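Local coordinates for protein aminopeptidase N (Francisella tularensis subsp. tularensis, PDB 5DLL) that probably removes N-terminal amino acids from intracellular peptides as a zinc-dependent aminopeptidase of the M1 family, at residues Lys352-Val357 and Asn564-Trp569; Arg358-Ala363 and Arg538-Pro543; Lys595-Asp600 and Asn610-Pro615. One frame throughout, in Å; residues are numbered along the deposited sequence.

Contact 1 of 3, residues Lys352-Val357 and Asn564-Trp569; sequences KRIDDV and NAFNRW
The bond from Asn567 N to Asn564 OD1, 3.0 Å long, caps the helical turn that sets Phe566 and Trp569 against Ile354 and Val357. Asn564 is the N-cap of helix 565-581. The N-H comes in above the carbonyl plane of the Asn564 amide, 41° out of it. No hydrogen bond crosses between the two segments. Ile354 carries most of the apolar contact. Its side chain lies over one face of the Trp569 indole. CD1 of Ile354 makes a CH-pi contact 3.6 Å from the centroid of the Trp569 five-membered ring, only 10° off the ring normal. The other branch, CG2 of Ile354, sits over the benzene half of the indole, 3.4 Å from CZ2 of Trp569. CG1 of Ile354 also approaches Phe566 obliquely, 4.2 Å from its CD1. Val357 meets Phe566 from the opposite direction. Val357 CG2 lies 3.9 Å from Phe566 CE1. The same methyl rests over the centre of the Arg353 guanidinium, 3.9 Å above its plane, so one methyl touches both the guanidinium and the ring. Within helix 565-581, Trp569 CE3 lies over the rim of one face of Phe566, 4.0 Å above its plane, so the two rings pack on each other beside Ile354. The segment axes are 10.9 Å apart at closest approach and cross at -56°. Arg353 turns its polar end to other partners, a salt bridge with Glu398 and a hydrogen bond to Asp539 O. The contact joins the M1 peptidase domain to the start of the C-terminal helical domain, away from the zinc. Its chemistry implies an interdomain seam held by aliphatic-aromatic dispersion, with polar groups at its margin committed to the helix cap, to helix 390-423 and to the 538-543 loop.

Contact 2 of 3, residues Arg358-Ala363 and Arg538-Pro543; sequences RIIRSA and RDFSAP
Ile360 and Arg361 both pack closely on Phe540, while Pro543 is the loose part of this contact and Arg361 its more solvent-exposed side. Ile360 points toward the loop, and its CG2 reaches the edge of the Phe540 ring near its plane, 3.8 Å from CE2. Ala542 O sits over the centre of one ring face, 3.6 Å above the plane of Phe540. Val357, Phe365 and Glu398 also touch this side chain. On one border, Ile360 CG2 only brushes Pro543 CB at 4.4 Å. On the other, the partly exposed Arg361 runs extended past the ring, its NE 3.8 Å from Phe540 CE1. Arg361 NH2 comes equally near, 3.8 Å from Phe540 CD1. The guanidinium and ring planes are nearly perpendicular, 89° apart, and the approach is oblique. Arg361 NH1 makes a salt bridge with Asp570, which pairs its charged end with helix 565-581. The contact seats the loop between strands 533-535 and 545-547 of the Ig-like domain on the M1 peptidase domain. It therefore rests on packing around one phenyl ring, while the arginine charge is answered by a third part of the fold.

Contact 3 of 3, residues Lys595-Asp600 and Asn610-Pro615; sequences KSILHD and NALLIP
Ile597, in the last turn of helix 588-598, is the first residue of its segment to meet Leu612. Its CG2 lies 3.9 Å from Leu612 CD2. CB of Ile597 is a little farther from the same methyl, at 4.2 Å. Ile597 and Leu612 lie alongside with their ends pointing opposite ways, so they do not meet end to end. Ile597 also touches Arg568 of helix 565-581. Leu598 follows and takes the other branch of the same leucine. Its CD1 meets Leu612 CD1 at 3.6 Å, and its CB approaches that methyl at 3.8 Å. Here Leu598 lies nearly perpendicular to Leu612. With chi1 at -67° and chi2 at -174°, Leu612 forks between the two, giving CD2 to Ile597 and CD1 to Leu598. Leu598 also packs on helix 648-658, through Asp650, Trp651 and Val654. At His599 the backbone leaves helical geometry, although its N still bonds to Lys595 O and closes the final turn. The contact joins two successive helices, 588-598 and 605-612, near their C-terminal ends. Such packing of consecutive helices is consistent with the ARM-repeat-like C-terminal domain. No polar bond links these two segments, so their join depends on branched aliphatic side chains meeting in a buried setting.

Overall arrangement
Helix 349-369 of the peptidase domain supplies the first segments of contacts 1 and 2, one directly after the other. The chain then completes that domain and enters the Ig-like domain. Contact 2 closes a long loop when 538-543 returns to the helix. Contact 1 closes a slightly longer one at 564-569, so contact 2 is nested inside it. The two touch through Arg353, Asn564 and Asp539. Contact 3 follows in series and closes a short loop between consecutive helices. It meets contact 1 where Trp569 packs on Asn610 and Ala611, but does not touch contact 2. Contacts 1 and 2 tie the C-terminal and Ig-like domains to one peptidase helix; contact 3 is internal to the C-terminal domain.

Contact 1 of 3, residues Lys352-Val357 and Asn564-Trp569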
loop_
_atom_site.group_PDB
_atom_site.type_symbol
_atom_site.label_atom_id
_atom_site.label_comp_id
_atom_site.label_asym_id
_atom_site.label_seq_id
_atom_site.Cartn_x
_atom_site.Cartn_y
_atom_site.Cartn_z
ATOM N N LYS A 352 9.455 -8.258 -4.758
ATOM C CA LYS A 352 8.129 -7.808 -4.359
ATOM C C LYS A 352 7.717 -8.489 -3.066
ATOM O O LYS A 352 7.144 -7.856 -2.184
ATOM C CB LYS A 352 7.089 -8.102 -5.444
ATOM C CG LYS A 352 5.661 -7.705 -5.078
ATOM C CD LYS A 352 5.571 -6.264 -4.582
ATOM C CE LYS A 352 4.129 -5.806 -4.433
ATOM N NZ LYS A 352 4.028 -4.538 -3.653
ATOM N N ARG A 353 8.022 -9.778 -2.962
ATOM C CA ARG A 353 7.659 -10.564 -1.794
ATOM C C ARG A 353 8.467 -10.177 -0.555
ATOM O O ARG A 353 7.944 -10.220 0.559
ATOM C CB ARG A 353 7.811 -12.062 -2.090
ATOM C CG ARG A 353 7.277 -12.986 -1.007
ATOM C CD ARG A 353 5.860 -12.622 -0.589
ATOM N NE ARG A 353 5.391 -13.436 0.528
ATOM C CZ ARG A 353 4.420 -13.083 1.371
ATOM N NH1 ARG A 353 3.803 -11.910 1.249
ATOM N NH2 ARG A 353 4.074 -13.909 2.355
ATOM N N ILE A 354 9.731 -9.802 -0.738
ATOM C CA ILE A 354 10.527 -9.267 0.373
ATOM C C ILE A 354 9.932 -7.938 0.855
ATOM O O ILE A 354 9.725 -7.752 2.052
ATOM C CB ILE A 354 12.020 -9.107 -0.003
ATOM C CG1 ILE A 354 12.684 -10.485 -0.121
ATOM C CG2 ILE A 354 12.765 -8.274 1.037
ATOM C CD1 ILE A 354 13.994 -10.479 -0.881
ATOM N N ASP A 355 9.641 -7.036 -0.081
ATOM C CA ASP A 355 9.055 -5.728 0.242
ATOM C C ASP A 355 7.741 -5.829 1.015
ATOM O O ASP A 355 7.494 -5.029 1.916
ATOM C CB ASP A 355 8.819 -4.904 -1.032
ATOM C CG ASP A 355 10.114 -4.497 -1.724
ATOM O OD1 ASP A 355 11.199 -4.610 -1.108
ATOM O OD2 ASP A 355 10.044 -4.062 -2.894
ATOM N N ASP A 356 6.902 -6.802 0.659
ATOM C CA ASP A 356 5.610 -7.002 1.333
ATOM C C ASP A 356 5.786 -7.588 2.733
ATOM O O ASP A 356 5.032 -7.252 3.647
ATOM C CB ASP A 356 4.685 -7.907 0.507
ATOM C CG ASP A 356 4.306 -7.300 -0.846
ATOM O OD1 ASP A 356 4.379 -6.060 -1.007
ATOM O OD2 ASP A 356 3.930 -8.074 -1.755
ATOM N N VAL A 357 6.772 -8.467 2.895
ATOM C CA VAL A 357 7.083 -9.040 4.206
ATOM C C VAL A 357 7.710 -8.006 5.151
ATOM O O VAL A 357 7.382 -7.979 6.339
ATOM C CB VAL A 357 8.014 -10.264 4.086
ATOM C CG1 VAL A 357 8.442 -10.759 5.466
ATOM C CG2 VAL A 357 7.327 -11.378 3.308
ATOM N N ASN A 564 14.375 -22.259 -2.354
ATOM C CA ASN A 564 13.566 -21.082 -2.023
ATOM C C ASN A 564 14.386 -19.795 -1.911
ATOM O O ASN A 564 15.103 -19.593 -0.932
ATOM C CB ASN A 564 12.801 -21.314 -0.715
ATOM C CG ASN A 564 11.756 -20.249 -0.450
ATOM O OD1 ASN A 564 11.801 -19.552 0.562
ATOM N ND2 ASN A 564 10.803 -20.121 -1.363
ATOM N N ALA A 565 14.258 -18.931 -2.916
ATOM C CA ALA A 565 14.959 -17.642 -2.950
ATOM C C ALA A 565 14.734 -16.796 -1.692
ATOM O O ALA A 565 15.657 -16.136 -1.211
ATOM C CB ALA A 565 14.542 -16.852 -4.186
ATOM N N PHE A 566 13.511 -16.807 -1.169
ATOM C CA PHE A 566 13.189 -16.008 0.006
ATOM C C PHE A 566 14.014 -16.457 1.209
ATOM O O PHE A 566 14.706 -15.646 1.821
ATOM C CB PHE A 566 11.693 -16.087 0.325
ATOM C CG PHE A 566 11.291 -15.310 1.549
ATOM C CD1 PHE A 566 10.999 -13.952 1.461
ATOM C CD2 PHE A 566 11.207 -15.935 2.790
ATOM C CE1 PHE A 566 10.634 -13.233 2.586
ATOM C CE2 PHE A 566 10.840 -15.220 3.918
ATOM C CZ PHE A 566 10.555 -13.867 3.816
ATOM N N ASN A 567 13.946 -17.748 1.536
ATOM C CA ASN A 567 14.663 -18.277 2.698
ATOM C C ASN A 567 16.176 -18.109 2.592
ATOM O O ASN A 567 16.866 -18.100 3.612
ATOM C CB ASN A 567 14.313 -19.751 2.956
ATOM C CG ASN A 567 13.152 -19.926 3.929
ATOM O OD1 ASN A 567 12.588 -18.957 4.441
ATOM N ND2 ASN A 567 12.799 -21.177 4.194
ATOM N N ARG A 568 16.687 -17.983 1.367
ATOM C CA ARG A 568 18.102 -17.675 1.155
ATOM C C ARG A 568 18.418 -16.258 1.630
ATOM O O ARG A 568 19.356 -16.051 2.396
ATOM C CB ARG A 568 18.491 -17.847 -0.318
ATOM C CG ARG A 568 18.475 -19.292 -0.797
ATOM C CD ARG A 568 18.832 -19.415 -2.272
ATOM N NE ARG A 568 20.278 -19.361 -2.506
ATOM C CZ ARG A 568 20.885 -19.715 -3.639
ATOM N NH1 ARG A 568 20.187 -20.169 -4.677
ATOM N NH2 ARG A 568 22.205 -19.621 -3.737
ATOM N N TRP A 569 17.627 -15.293 1.174
ATOM C CA TRP A 569 17.712 -13.911 1.664
ATOM C C TRP A 569 17.456 -13.851 3.177
ATOM O O TRP A 569 18.205 -13.216 3.914
ATOM C CB TRP A 569 16.721 -13.014 0.900
ATOM C CG TRP A 569 16.437 -11.678 1.529
ATOM C CD1 TRP A 569 17.091 -10.501 1.296
ATOM C CD2 TRP A 569 15.402 -11.380 2.476
ATOM N NE1 TRP A 569 16.536 -9.492 2.050
ATOM C CE2 TRP A 569 15.497 -10.006 2.782
ATOM C CE3 TRP A 569 14.408 -12.143 3.101
ATOM C CZ2 TRP A 569 14.639 -9.382 3.687
ATOM C CZ3 TRP A 569 13.557 -11.523 3.998
ATOM C CH2 TRP A 569 13.677 -10.158 4.284
#

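Contact 2 of 3, residues Arg358-Ala363 and Arg538-Pro543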
loop_
_atom_site.group_PDB
_atom_site.type_symbol
_atom_site.label_atom_id
_atom_site.label_comp_id
_atom_site.label_asym_id
_atom_site.label_seq_id
_atom_site.Cartn_x
_atom_site.Cartn_y
_atom_site.Cartn_z
ATOM N N ARG A 358 8.607 -7.170 4.629
ATOM C CA ARG A 358 9.222 -6.107 5.425
ATOM C C ARG A 358 8.159 -5.229 6.099
ATOM O O ARG A 358 8.356 -4.774 7.225
ATOM C CB ARG A 358 10.156 -5.239 4.566
ATOM C CG ARG A 358 11.453 -5.910 4.123
ATOM C CD ARG A 358 12.043 -6.799 5.205
ATOM N NE ARG A 358 12.098 -6.122 6.496
ATOM C CZ ARG A 358 12.501 -6.695 7.625
ATOM N NH1 ARG A 358 12.891 -7.964 7.628
ATOM N NH2 ARG A 358 12.512 -5.997 8.753
ATOM N N ILE A 359 7.041 -5.002 5.408
ATOM C CA ILE A 359 5.901 -4.254 5.968
ATOM C C ILE A 359 5.237 -5.003 7.121
ATOM O O ILE A 359 4.905 -4.398 8.140
ATOM C CB ILE A 359 4.847 -3.923 4.877
ATOM C CG1 ILE A 359 5.312 -2.721 4.047
ATOM C CG2 ILE A 359 3.480 -3.633 5.482
ATOM C CD1 ILE A 359 4.451 -2.431 2.835
ATOM N N ILE A 360 5.045 -6.309 6.958
ATOM C CA ILE A 360 4.428 -7.127 8.004
ATOM C C ILE A 360 5.312 -7.212 9.248
ATOM O O ILE A 360 4.818 -7.109 10.368
ATOM C CB ILE A 360 4.095 -8.548 7.509
ATOM C CG1 ILE A 360 3.087 -8.495 6.356
ATOM C CG2 ILE A 360 3.547 -9.405 8.647
ATOM C CD1 ILE A 360 1.794 -7.775 6.683
ATOM N N ARG A 361 6.612 -7.394 9.057
ATOM C CA ARG A 361 7.542 -7.467 10.186
ATOM C C ARG A 361 7.790 -6.115 10.841
ATOM O O ARG A 361 8.012 -6.046 12.047
ATOM C CB ARG A 361 8.868 -8.069 9.742
ATOM C CG ARG A 361 8.762 -9.544 9.420
ATOM C CD ARG A 361 10.067 -10.061 8.858
ATOM N NE ARG A 361 10.056 -11.510 8.726
ATOM C CZ ARG A 361 10.988 -12.211 8.090
ATOM N NH1 ARG A 361 12.020 -11.600 7.516
ATOM N NH2 ARG A 361 10.882 -13.531 8.023
ATOM N N SER A 362 7.764 -5.049 10.045
ATOM C CA SER A 362 7.913 -3.693 10.572
ATOM C C SER A 362 6.597 -3.182 11.166
ATOM O O SER A 362 6.401 -3.243 12.378
ATOM C CB SER A 362 8.430 -2.744 9.483
ATOM O OG SER A 362 8.640 -1.445 9.997
ATOM N N ALA A 363 5.685 -2.724 10.312
ATOM C CA ALA A 363 4.508 -1.968 10.752
ATOM C C ALA A 363 3.407 -2.831 11.360
ATOM O O ALA A 363 2.855 -2.488 12.406
ATOM C CB ALA A 363 3.945 -1.165 9.590
ATOM N N ARG A 538 8.655 -21.000 3.849
ATOM C CA ARG A 538 9.134 -20.500 2.568
ATOM C C ARG A 538 8.192 -19.440 2.012
ATOM O O ARG A 538 6.973 -19.625 2.017
ATOM C CB ARG A 538 9.252 -21.647 1.575
ATOM C CG ARG A 538 10.348 -22.640 1.904
ATOM C CD ARG A 538 10.390 -23.739 0.856
ATOM N NE ARG A 538 11.635 -24.496 0.888
ATOM C CZ ARG A 538 11.994 -25.393 -0.027
ATOM N NH1 ARG A 538 11.203 -25.657 -1.065
ATOM N NH2 ARG A 538 13.155 -26.030 0.094
ATOM N N ASP A 539 8.767 -18.338 1.531
ATOM C CA ASP A 539 8.006 -17.166 1.068
ATOM C C ASP A 539 7.127 -16.555 2.167
ATOM O O ASP A 539 6.091 -15.944 1.870
ATOM C CB ASP A 539 7.155 -17.510 -0.164
ATOM C CG ASP A 539 7.987 -18.014 -1.320
ATOM O OD1 ASP A 539 8.857 -17.256 -1.799
ATOM O OD2 ASP A 539 7.768 -19.164 -1.755
ATOM N N PHE A 540 7.549 -16.712 3.426
ATOM C CA PHE A 540 6.805 -16.200 4.578
ATOM C C PHE A 540 5.364 -16.715 4.511
ATOM O O PHE A 540 4.408 -15.939 4.383
ATOM C CB PHE A 540 6.875 -14.669 4.587
ATOM C CG PHE A 540 6.523 -14.039 5.904
ATOM C CD1 PHE A 540 7.314 -14.253 7.026
ATOM C CD2 PHE A 540 5.422 -13.195 6.013
ATOM C CE1 PHE A 540 7.001 -13.656 8.237
ATOM C CE2 PHE A 540 5.106 -12.596 7.219
ATOM C CZ PHE A 540 5.896 -12.826 8.332
ATOM N N SER A 541 5.225 -18.038 4.582
ATOM C CA SER A 541 3.948 -18.703 4.311
ATOM C C SER A 541 2.840 -18.310 5.288
ATOM O O SER A 541 1.665 -18.325 4.921
ATOM C CB SER A 541 4.122 -20.227 4.278
ATOM O OG SER A 541 4.638 -20.726 5.497
ATOM N N ALA A 542 3.224 -17.955 6.517
ATOM C CA ALA A 542 2.293 -17.456 7.533
ATOM C C ALA A 542 2.863 -16.203 8.224
ATOM O O ALA A 542 4.078 -16.111 8.422
ATOM C CB ALA A 542 2.013 -18.543 8.561
ATOM N N PRO A 543 1.990 -15.240 8.599
ATOM C CA PRO A 543 2.422 -14.023 9.291
ATOM C C PRO A 543 2.705 -14.251 10.781
ATOM O O PRO A 543 1.900 -13.881 11.641
ATOM C CB PRO A 543 1.239 -13.070 9.081
ATOM C CG PRO A 543 0.058 -13.967 9.007
ATOM C CD PRO A 543 0.534 -15.232 8.352
#

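Contact 3 of 3, residues Lys595-Asp600 and Asn610-Pro615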
loop_
_atom_site.group_PDB
_atom_site.type_symbol
_atom_site.label_atom_id
_atom_site.label_comp_id
_atom_site.label_asym_id
_atom_site.label_seq_id
_atom_site.Cartn_x
_atom_site.Cartn_y
_atom_site.Cartn_z
ATOM N N LYS A 595 30.377 -14.258 -1.556
ATOM C CA LYS A 595 31.037 -14.182 -2.858
ATOM C C LYS A 595 30.276 -14.969 -3.935
ATOM O O LYS A 595 30.125 -14.502 -5.065
ATOM C CB LYS A 595 32.476 -14.718 -2.736
ATOM C CG LYS A 595 33.343 -14.535 -3.977
ATOM C CD LYS A 595 34.530 -15.495 -3.995
ATOM C CE LYS A 595 35.659 -15.049 -3.074
ATOM N NZ LYS A 595 36.477 -13.952 -3.667
ATOM N N SER A 596 29.808 -16.163 -3.577
ATOM C CA SER A 596 29.144 -17.051 -4.531
ATOM C C SER A 596 27.787 -16.505 -4.954
ATOM O O SER A 596 27.402 -16.622 -6.118
ATOM C CB SER A 596 28.974 -18.450 -3.933
ATOM O OG SER A 596 28.105 -18.418 -2.816
ATOM N N ILE A 597 27.065 -15.915 -4.006
ATOM C CA ILE A 597 25.809 -15.242 -4.309
ATOM C C ILE A 597 26.073 -14.106 -5.301
ATOM O O ILE A 597 25.345 -13.942 -6.281
ATOM C CB ILE A 597 25.143 -14.675 -3.036
ATOM C CG1 ILE A 597 24.728 -15.806 -2.077
ATOM C CG2 ILE A 597 23.936 -13.810 -3.393
ATOM C CD1 ILE A 597 23.449 -16.527 -2.449
ATOM N N LEU A 598 27.132 -13.340 -5.047
ATOM C CA LEU A 598 27.503 -12.207 -5.898
ATOM C C LEU A 598 27.801 -12.607 -7.340
ATOM O O LEU A 598 27.479 -11.861 -8.263
ATOM C CB LEU A 598 28.706 -11.464 -5.298
ATOM C CG LEU A 598 29.340 -10.331 -6.110
ATOM C CD1 LEU A 598 28.345 -9.218 -6.395
ATOM C CD2 LEU A 598 30.554 -9.791 -5.370
ATOM N N HIS A 599 28.409 -13.776 -7.531
ATOM C CA HIS A 599 28.763 -14.253 -8.872
ATOM C C HIS A 599 27.787 -15.291 -9.438
ATOM O O HIS A 599 28.095 -15.947 -10.434
ATOM C CB HIS A 599 30.187 -14.825 -8.869
ATOM C CG HIS A 599 31.253 -13.787 -8.717
ATOM N ND1 HIS A 599 31.512 -12.841 -9.684
ATOM C CD2 HIS A 599 32.130 -13.550 -7.713
ATOM C CE1 HIS A 599 32.501 -12.063 -9.283
ATOM N NE2 HIS A 599 32.895 -12.474 -8.091
ATOM N N ASP A 600 26.614 -15.435 -8.822
ATOM C CA ASP A 600 25.613 -16.385 -9.306
ATOM C C ASP A 600 25.046 -15.868 -10.627
ATOM O O ASP A 600 24.544 -14.742 -10.704
ATOM C CB ASP A 600 24.495 -16.592 -8.273
ATOM C CG ASP A 600 23.747 -17.909 -8.469
ATOM O OD1 ASP A 600 23.387 -18.240 -9.620
ATOM O OD2 ASP A 600 23.515 -18.614 -7.464
ATOM N N ASN A 610 19.180 -7.425 -3.071
ATOM C CA ASN A 610 18.532 -7.378 -1.750
ATOM C C ASN A 610 19.289 -8.187 -0.709
ATOM O O ASN A 610 19.452 -7.743 0.429
ATOM C CB ASN A 610 17.077 -7.874 -1.814
ATOM C CG ASN A 610 16.069 -6.739 -1.820
ATOM O OD1 ASN A 610 15.135 -6.724 -1.017
ATOM N ND2 ASN A 610 16.257 -5.782 -2.718
ATOM N N ALA A 611 19.740 -9.376 -1.103
ATOM C CA ALA A 611 20.473 -10.266 -0.204
ATOM C C ALA A 611 21.857 -9.721 0.159
ATOM O O ALA A 611 22.334 -9.927 1.279
ATOM C CB ALA A 611 20.591 -11.649 -0.819
ATOM N N LEU A 612 22.491 -9.017 -0.778
ATOM C CA LEU A 612 23.843 -8.504 -0.564
ATOM C C LEU A 612 23.885 -7.150 0.155
ATOM O O LEU A 612 24.943 -6.742 0.643
ATOM C CB LEU A 612 24.610 -8.418 -1.891
ATOM C CG LEU A 612 24.967 -9.726 -2.613
ATOM C CD1 LEU A 612 25.850 -9.420 -3.812
ATOM C CD2 LEU A 612 25.655 -10.738 -1.712
ATOM N N LEU A 613 22.756 -6.451 0.229
ATOM C CA LEU A 613 22.708 -5.190 0.966
ATOM C C LEU A 613 22.483 -5.489 2.445
ATOM O O LEU A 613 21.482 -6.103 2.815
ATOM C CB LEU A 613 21.617 -4.270 0.410
ATOM C CG LEU A 613 21.797 -2.762 0.630
ATOM C CD1 LEU A 613 23.190 -2.284 0.226
ATOM C CD2 LEU A 613 20.729 -1.997 -0.140
ATOM N N ILE A 614 23.433 -5.064 3.276
ATOM C CA ILE A 614 23.395 -5.312 4.722
ATOM C C ILE A 614 22.196 -4.566 5.334
ATOM O O ILE A 614 21.961 -3.402 4.991
ATOM C CB ILE A 614 24.720 -4.858 5.399
ATOM C CG1 ILE A 614 25.909 -5.681 4.885
ATOM C CG2 ILE A 614 24.654 -4.976 6.917
ATOM C CD1 ILE A 614 25.992 -7.088 5.440
ATOM N N PRO A 615 21.429 -5.232 6.230
ATOM C CA PRO A 615 20.253 -4.576 6.819
ATOM C C PRO A 615 20.572 -3.189 7.369
ATOM O O PRO A 615 21.566 -3.023 8.082
ATOM C CB PRO A 615 19.851 -5.510 7.966
ATOM C CG PRO A 615 20.406 -6.840 7.607
ATOM C CD PRO A 615 21.591 -6.618 6.712
#